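Local coordinates for protein calcium dodecin (Mycobacterium tuberculosis, PDB 3ONR) that binds calcium ions at interfaces between subunits of a hollow dodecameric sphere and may also sequester other small ligands, at residues G12-W18 / K53-I58; A39-D45 / R57-V62. The protein carries 2 engineered substitutions. All coordinates share one frame; numbering follows the deposited sequence.

Contact 1: residues G12-W18 / K53-I58; sequences GTSPTSW and KITYRI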
loop_
_atom_site.group_PDB
_atom_site.type_symbol
_atom_site.label_atom_id
_atom_site.label_comp_id
_atom_site.label_asym_id
_atom_site.label_seq_id
_atom_site.Cartn_x
_atom_site.Cartn_y
_atom_site.Cartn_z
ATOM N N GLY A 12 11.824 -2.214 19.298
ATOM C CA GLY A 12 12.389 -1.682 20.533
ATOM C C GLY A 12 11.282 -0.937 21.301
ATOM O O GLY A 12 10.248 -0.519 20.709
ATOM N N THR A 13 11.460 -0.812 22.610
ATOM C CA THR A 13 10.399 -0.081 23.374
ATOM C C THR A 13 11.121 0.888 24.349
ATOM O O THR A 13 12.250 0.624 24.752
ATOM C CB THR A 13 9.495 -1.047 24.207
ATOM O OG1 THR A 13 10.229 -1.570 25.365
ATOM C CG2 THR A 13 8.981 -2.233 23.390
ATOM N N SER A 14 10.419 1.900 24.837
ATOM C CA SER A 14 11.071 2.958 25.664
ATOM C C SER A 14 10.024 3.792 26.315
ATOM O O SER A 14 9.078 4.176 25.659
ATOM C CB SER A 14 11.816 3.942 24.764
ATOM O OG SER A 14 12.549 4.914 25.523
ATOM N N PRO A 15 10.241 4.181 27.573
ATOM C CA PRO A 15 9.304 5.119 28.172
ATOM C C PRO A 15 9.580 6.552 27.653
ATOM O O PRO A 15 8.803 7.473 27.889
ATOM C CB PRO A 15 9.610 4.998 29.679
ATOM C CG PRO A 15 11.072 4.439 29.740
ATOM C CD PRO A 15 11.316 3.721 28.480
ATOM N N THR A 16 10.691 6.732 26.953
ATOM C CA THR A 16 11.183 8.062 26.640
ATOM C C THR A 16 10.788 8.577 25.253
ATOM O O THR A 16 10.114 9.620 25.114
ATOM C CB THR A 16 12.706 8.052 26.759
ATOM O OG1 THR A 16 13.061 7.561 28.062
ATOM C CG2 THR A 16 13.326 9.463 26.575
ATOM N N SER A 17 11.227 7.865 24.222
ATOM C CA SER A 17 11.120 8.318 22.855
ATOM C C SER A 17 11.157 7.164 21.893
ATOM O O SER A 17 11.712 6.091 22.213
ATOM C CB SER A 17 12.262 9.272 22.454
ATOM O OG SER A 17 13.551 8.649 22.547
ATOM N N TRP A 18 10.662 7.383 20.681
ATOM C CA TRP A 18 10.820 6.347 19.618
ATOM C C TRP A 18 12.319 6.232 19.256
ATOM O O TRP A 18 12.800 5.136 18.901
ATOM C CB TRP A 18 9.978 6.710 18.385
ATOM C CG TRP A 18 8.525 6.331 18.603
ATOM C CD1 TRP A 18 8.038 5.077 18.861
ATOM C CD2 TRP A 18 7.409 7.193 18.560
ATOM N NE1 TRP A 18 6.665 5.103 18.996
ATOM C CE2 TRP A 18 6.257 6.404 18.836
ATOM C CE3 TRP A 18 7.255 8.594 18.376
ATOM C CZ2 TRP A 18 4.981 6.941 18.931
ATOM C CZ3 TRP A 18 5.932 9.124 18.460
ATOM C CH2 TRP A 18 4.832 8.271 18.683
ATOM N N LYS A 53 0.599 5.380 31.834
ATOM C CA LYS A 53 2.037 5.363 31.510
ATOM C C LYS A 53 2.207 4.798 30.060
ATOM O O LYS A 53 1.792 3.689 29.790
ATOM C CB LYS A 53 2.825 4.518 32.535
ATOM C CG LYS A 53 4.153 3.873 32.009
ATOM C CD LYS A 53 4.567 2.605 32.829
ATOM C CE LYS A 53 5.823 1.891 32.283
ATOM N NZ LYS A 53 6.840 2.877 31.748
ATOM N N ILE A 54 2.852 5.597 29.207
ATOM C CA ILE A 54 3.133 5.339 27.803
ATOM C C ILE A 54 4.483 4.649 27.584
ATOM O O ILE A 54 5.520 4.994 28.198
ATOM C CB ILE A 54 3.113 6.693 27.064
ATOM C CG1 ILE A 54 1.691 7.254 27.136
ATOM C CG2 ILE A 54 3.491 6.572 25.599
ATOM C CD1 ILE A 54 1.571 8.664 26.608
ATOM N N THR A 55 4.457 3.637 26.729
ATOM C CA THR A 55 5.677 3.043 26.294
ATOM C C THR A 55 5.650 3.320 24.805
ATOM O O THR A 55 4.693 2.930 24.145
ATOM C CB THR A 55 5.680 1.511 26.579
ATOM O OG1 THR A 55 5.645 1.315 27.984
ATOM C CG2 THR A 55 6.916 0.855 26.004
ATOM N N TYR A 56 6.697 3.944 24.282
ATOM C CA TYR A 56 6.827 4.122 22.806
ATOM C C TYR A 56 7.440 2.866 22.193
ATOM O O TYR A 56 8.431 2.315 22.722
ATOM C CB TYR A 56 7.739 5.314 22.514
ATOM C CG TYR A 56 7.154 6.555 23.110
ATOM C CD1 TYR A 56 7.509 6.971 24.414
ATOM C CD2 TYR A 56 6.203 7.293 22.384
ATOM C CE1 TYR A 56 6.928 8.125 25.015
ATOM C CE2 TYR A 56 5.631 8.477 22.985
ATOM C CZ TYR A 56 6.008 8.840 24.281
ATOM O OH TYR A 56 5.384 9.943 24.878
ATOM N N ARG A 57 6.847 2.369 21.119
ATOM C CA ARG A 57 7.343 1.103 20.562
ATOM C C ARG A 57 7.609 1.296 19.055
ATOM O O ARG A 57 6.882 2.029 18.367
ATOM C CB ARG A 57 6.313 -0.021 20.725
ATOM C CG ARG A 57 5.831 -0.214 22.210
ATOM C CD ARG A 57 5.065 -1.536 22.410
ATOM N NE ARG A 57 3.821 -1.564 21.639
ATOM C CZ ARG A 57 2.839 -2.446 21.800
ATOM N NH1 ARG A 57 2.936 -3.388 22.759
ATOM N NH2 ARG A 57 1.764 -2.383 20.986
ATOM N N ILE A 58 8.697 0.709 18.537
ATOM C CA ILE A 58 9.045 0.971 17.125
ATOM C C ILE A 58 9.582 -0.322 16.478
ATOM O O ILE A 58 10.391 -0.986 17.100
ATOM C CB ILE A 58 10.022 2.148 16.976
ATOM C CG1 ILE A 58 10.308 2.469 15.503
ATOM C CG2 ILE A 58 11.387 1.826 17.684
ATOM C CD1 ILE A 58 10.949 3.894 15.374
HETATM O O HOH W 1 6.515 7.370 29.081
#
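The Y56 N to S14 O hydrogen bond, 2.8 Å long with an N-H...O angle of 151°, belongs to the antiparallel pairing of the first and last strands of the dodecin fold. G12 N to I58 O and I58 N to G12 O form a further two-bond rung, whereas S14 N to Y56 O is weak, bent to 128°. Between them lies the non-hydrogen-bonded pair T13 and R57, at which R57 CA comes 3.3 Å from G12 O in a CA-H...O contact. Past S14 the chain turns into the helix that begins at W18; S17 is its N-cap, with S17 OG bonded to Q20 N. This turn brings the W18 indole across Y56. With Y56 CG beside its backbone N, the edge of the Y56 ring, at CD2, points at the face of the indole, the planes at 79° and the six-membered-ring centroids 5.1 Å apart. Y56 CB lies 3.8 Å from the centroid of the five-membered ring, over its face, a CH-pi contact. W18 NE1 is hydrogen-bonded to D45 O of strand 38-48. E19 of a second subunit, a calcium ligand residue, accepts from W18 N. At the turn, a water donates to both P15 O and I54 O, 2.6 Å from the former.

Contact 2: residues A39-D45 / R57-V62; sequences ARVIEQD and RIKLEV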
loop_
_atom_site.group_PDB
_atom_site.type_symbol
_atom_site.label_atom_id
_atom_site.label_comp_id
_atom_site.label_asym_id
_atom_site.label_seq_id
_atom_site.Cartn_x
_atom_site.Cartn_y
_atom_site.Cartn_z
ATOM N N ALA A 39 18.953 0.675 9.602
ATOM C CA ALA A 39 17.738 0.055 10.145
ATOM C C ALA A 39 16.549 0.845 9.665
ATOM O O ALA A 39 16.542 2.077 9.890
ATOM C CB ALA A 39 17.706 0.076 11.651
ATOM N N ARG A 40 15.586 0.220 9.004
ATOM C CA ARG A 40 14.427 1.018 8.422
ATOM C C ARG A 40 13.248 1.008 9.355
ATOM O O ARG A 40 12.893 -0.038 9.931
ATOM C CB ARG A 40 14.000 0.411 7.060
ATOM C CG ARG A 40 12.962 1.201 6.301
ATOM C CD ARG A 40 12.735 0.523 4.926
ATOM N NE ARG A 40 14.056 0.106 4.443
ATOM C CZ ARG A 40 14.339 -0.406 3.248
ATOM N NH1 ARG A 40 15.606 -0.718 2.969
ATOM N NH2 ARG A 40 13.391 -0.592 2.324
ATOM N N VAL A 41 12.593 2.156 9.542
ATOM C CA VAL A 41 11.415 2.159 10.411
ATOM C C VAL A 41 10.162 1.645 9.640
ATOM O O VAL A 41 9.834 2.176 8.588
ATOM C CB VAL A 41 11.152 3.607 10.915
ATOM C CG1 VAL A 41 9.873 3.652 11.762
ATOM C CG2 VAL A 41 12.360 3.951 11.816
ATOM N N ILE A 42 9.510 0.599 10.177
ATOM C CA ILE A 42 8.335 -0.015 9.528
ATOM C C ILE A 42 7.050 0.493 10.195
ATOM O O ILE A 42 6.063 0.806 9.502
ATOM C CB ILE A 42 8.372 -1.586 9.685
ATOM C CG1 ILE A 42 9.762 -2.103 9.195
ATOM C CG2 ILE A 42 7.289 -2.311 8.808
ATOM C CD1 ILE A 42 10.106 -1.648 7.738
ATOM N N GLU A 43 7.060 0.556 11.535
ATOM C CA GLU A 43 5.813 0.998 12.254
ATOM C C GLU A 43 6.179 1.605 13.584
ATOM O O GLU A 43 7.217 1.299 14.131
ATOM C CB GLU A 43 4.881 -0.251 12.440
ATOM C CG GLU A 43 3.530 0.139 13.037
ATOM C CD GLU A 43 2.531 -1.042 13.017
ATOM O OE1 GLU A 43 2.418 -1.773 14.043
ATOM O OE2 GLU A 43 1.840 -1.223 11.972
ATOM N N GLN A 44 5.320 2.491 14.114
ATOM C CA GLN A 44 5.481 3.034 15.463
ATOM C C GLN A 44 4.106 2.971 16.137
ATOM O O GLN A 44 3.014 3.063 15.515
ATOM C CB GLN A 44 5.912 4.520 15.399
ATOM C CG GLN A 44 7.330 4.682 14.881
ATOM C CD GLN A 44 7.632 6.095 14.509
ATOM O OE1 GLN A 44 8.367 6.795 15.218
ATOM N NE2 GLN A 44 6.991 6.548 13.451
ATOM N N ASP A 45 4.180 2.730 17.424
ATOM C CA ASP A 45 2.963 2.774 18.216
ATOM C C ASP A 45 3.298 3.176 19.642
ATOM O O ASP A 45 4.472 3.428 20.009
ATOM C CB ASP A 45 2.082 1.493 18.104
ATOM C CG ASP A 45 2.662 0.262 18.850
ATOM O OD1 ASP A 45 2.158 -0.879 18.611
ATOM O OD2 ASP A 45 3.536 0.479 19.707
ATOM N N ARG A 57 6.847 2.369 21.119
ATOM C CA ARG A 57 7.343 1.103 20.562
ATOM C C ARG A 57 7.609 1.296 19.055
ATOM O O ARG A 57 6.882 2.029 18.367
ATOM C CB ARG A 57 6.313 -0.021 20.725
ATOM C CG ARG A 57 5.831 -0.214 22.210
ATOM C CD ARG A 57 5.065 -1.536 22.410
ATOM N NE ARG A 57 3.821 -1.564 21.639
ATOM C CZ ARG A 57 2.839 -2.446 21.800
ATOM N NH1 ARG A 57 2.936 -3.388 22.759
ATOM N NH2 ARG A 57 1.764 -2.383 20.986
ATOM N N ILE A 58 8.697 0.709 18.537
ATOM C CA ILE A 58 9.045 0.971 17.125
ATOM C C ILE A 58 9.582 -0.322 16.478
ATOM O O ILE A 58 10.391 -0.986 17.100
ATOM C CB ILE A 58 10.022 2.148 16.976
ATOM C CG1 ILE A 58 10.308 2.469 15.503
ATOM C CG2 ILE A 58 11.387 1.826 17.684
ATOM C CD1 ILE A 58 10.949 3.894 15.374
ATOM N N LYS A 59 9.018 -0.671 15.313
ATOM C CA LYS A 59 9.376 -1.914 14.590
ATOM C C LYS A 59 10.373 -1.442 13.537
ATOM O O LYS A 59 10.068 -0.498 12.726
ATOM C CB LYS A 59 8.119 -2.541 13.920
ATOM C CG LYS A 59 8.485 -3.811 13.148
ATOM C CD LYS A 59 7.277 -4.705 12.986
ATOM C CE LYS A 59 6.286 -4.159 12.037
ATOM N NZ LYS A 59 5.202 -5.228 11.793
ATOM N N LEU A 60 11.526 -2.116 13.525
ATOM C CA LEU A 60 12.645 -1.837 12.640
ATOM C C LEU A 60 12.970 -3.075 11.772
ATOM O O LEU A 60 12.861 -4.179 12.234
ATOM C CB LEU A 60 13.902 -1.567 13.421
ATOM C CG LEU A 60 13.845 -0.378 14.447
ATOM C CD1 LEU A 60 15.123 -0.291 15.192
ATOM C CD2 LEU A 60 13.598 0.941 13.669
ATOM N N GLU A 61 13.404 -2.831 10.558
ATOM C CA GLU A 61 13.856 -3.980 9.698
ATOM C C GLU A 61 15.387 -3.832 9.560
ATOM O O GLU A 61 15.874 -2.749 9.200
ATOM C CB GLU A 61 13.171 -3.862 8.331
ATOM C CG GLU A 61 13.519 -4.976 7.356
ATOM C CD GLU A 61 12.979 -4.768 5.928
ATOM O OE1 GLU A 61 13.719 -5.028 4.972
ATOM O OE2 GLU A 61 11.815 -4.393 5.719
ATOM N N VAL A 62 16.136 -4.902 9.822
ATOM C CA VAL A 62 17.591 -4.902 9.642
ATOM C C VAL A 62 17.960 -6.196 8.888
ATOM O O VAL A 62 17.205 -7.171 8.922
ATOM C CB VAL A 62 18.370 -4.889 11.042
ATOM C CG1 VAL A 62 18.049 -3.558 11.757
ATOM C CG2 VAL A 62 17.912 -6.079 11.909
#
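This is the antiparallel pairing within the beta hairpin of strands 38-48 and 54-65, interrupted by a classic beta bulge where I42 and E43 both face K59. The evidence is K59 O, which accepts from I42 N at 2.8 Å and, weakly, from E43 N at 3.4 Å; the register accordingly moves by one residue between V41-L60 and E43-K59. Regular hydrogen-bonded pairs lie on either side, R40 with E61 and D45 with R57. The bulge brings I42 over K59 and E61: I42 CG2 lies 3.9 Å from K59 CE, and CD1 reaches E61 CB. On the face of V41, Q44, I58 and L60, V41 splays its methyls, CG1 standing anti to the backbone N (chi1 177°) and meeting I58 CD1 at 3.8 Å, while CG2 meets L60 CD2 at 3.7 Å. That face turns toward helix 18-32, with I58 against A21 and A22 and L60 against A25. On the other face E61 and R40 form salt bridges with K59 and E43 of a fifth subunit, whereas R57 grips D45 side-on: NE to OD2 is 2.8 Å and nearly straight at 177°, on the syn side of the carboxylate, and NH2 approaches OD1 from above that plane, 35° out of it. Two bonds to separate oxygens restrict rotation of both groups, and the paired charges probably stabilise the ionised carboxylate.

In the fold
Strand 54-65 is the middle strand of the sheet: contact 1 pairs its beginning with strand 4-14 and contact 2 pairs its onward run with strand 38-48, sharing R57 and I58. Both contacts are partly buried, with five buried residues each, but contact 2 lies nearer the chain's centre, about 7 Å between centres against about 13 Å. Contact 1 adds aromatic packing and a helix start to its ladder, with E19 of the second subunit close by; contact 2 separates a largely apolar face from one rich in charged side chains. The W18-D45 bond joins them. Through A39, R40 and D45, contact 2 also continues the sheet into neighbouring subunits.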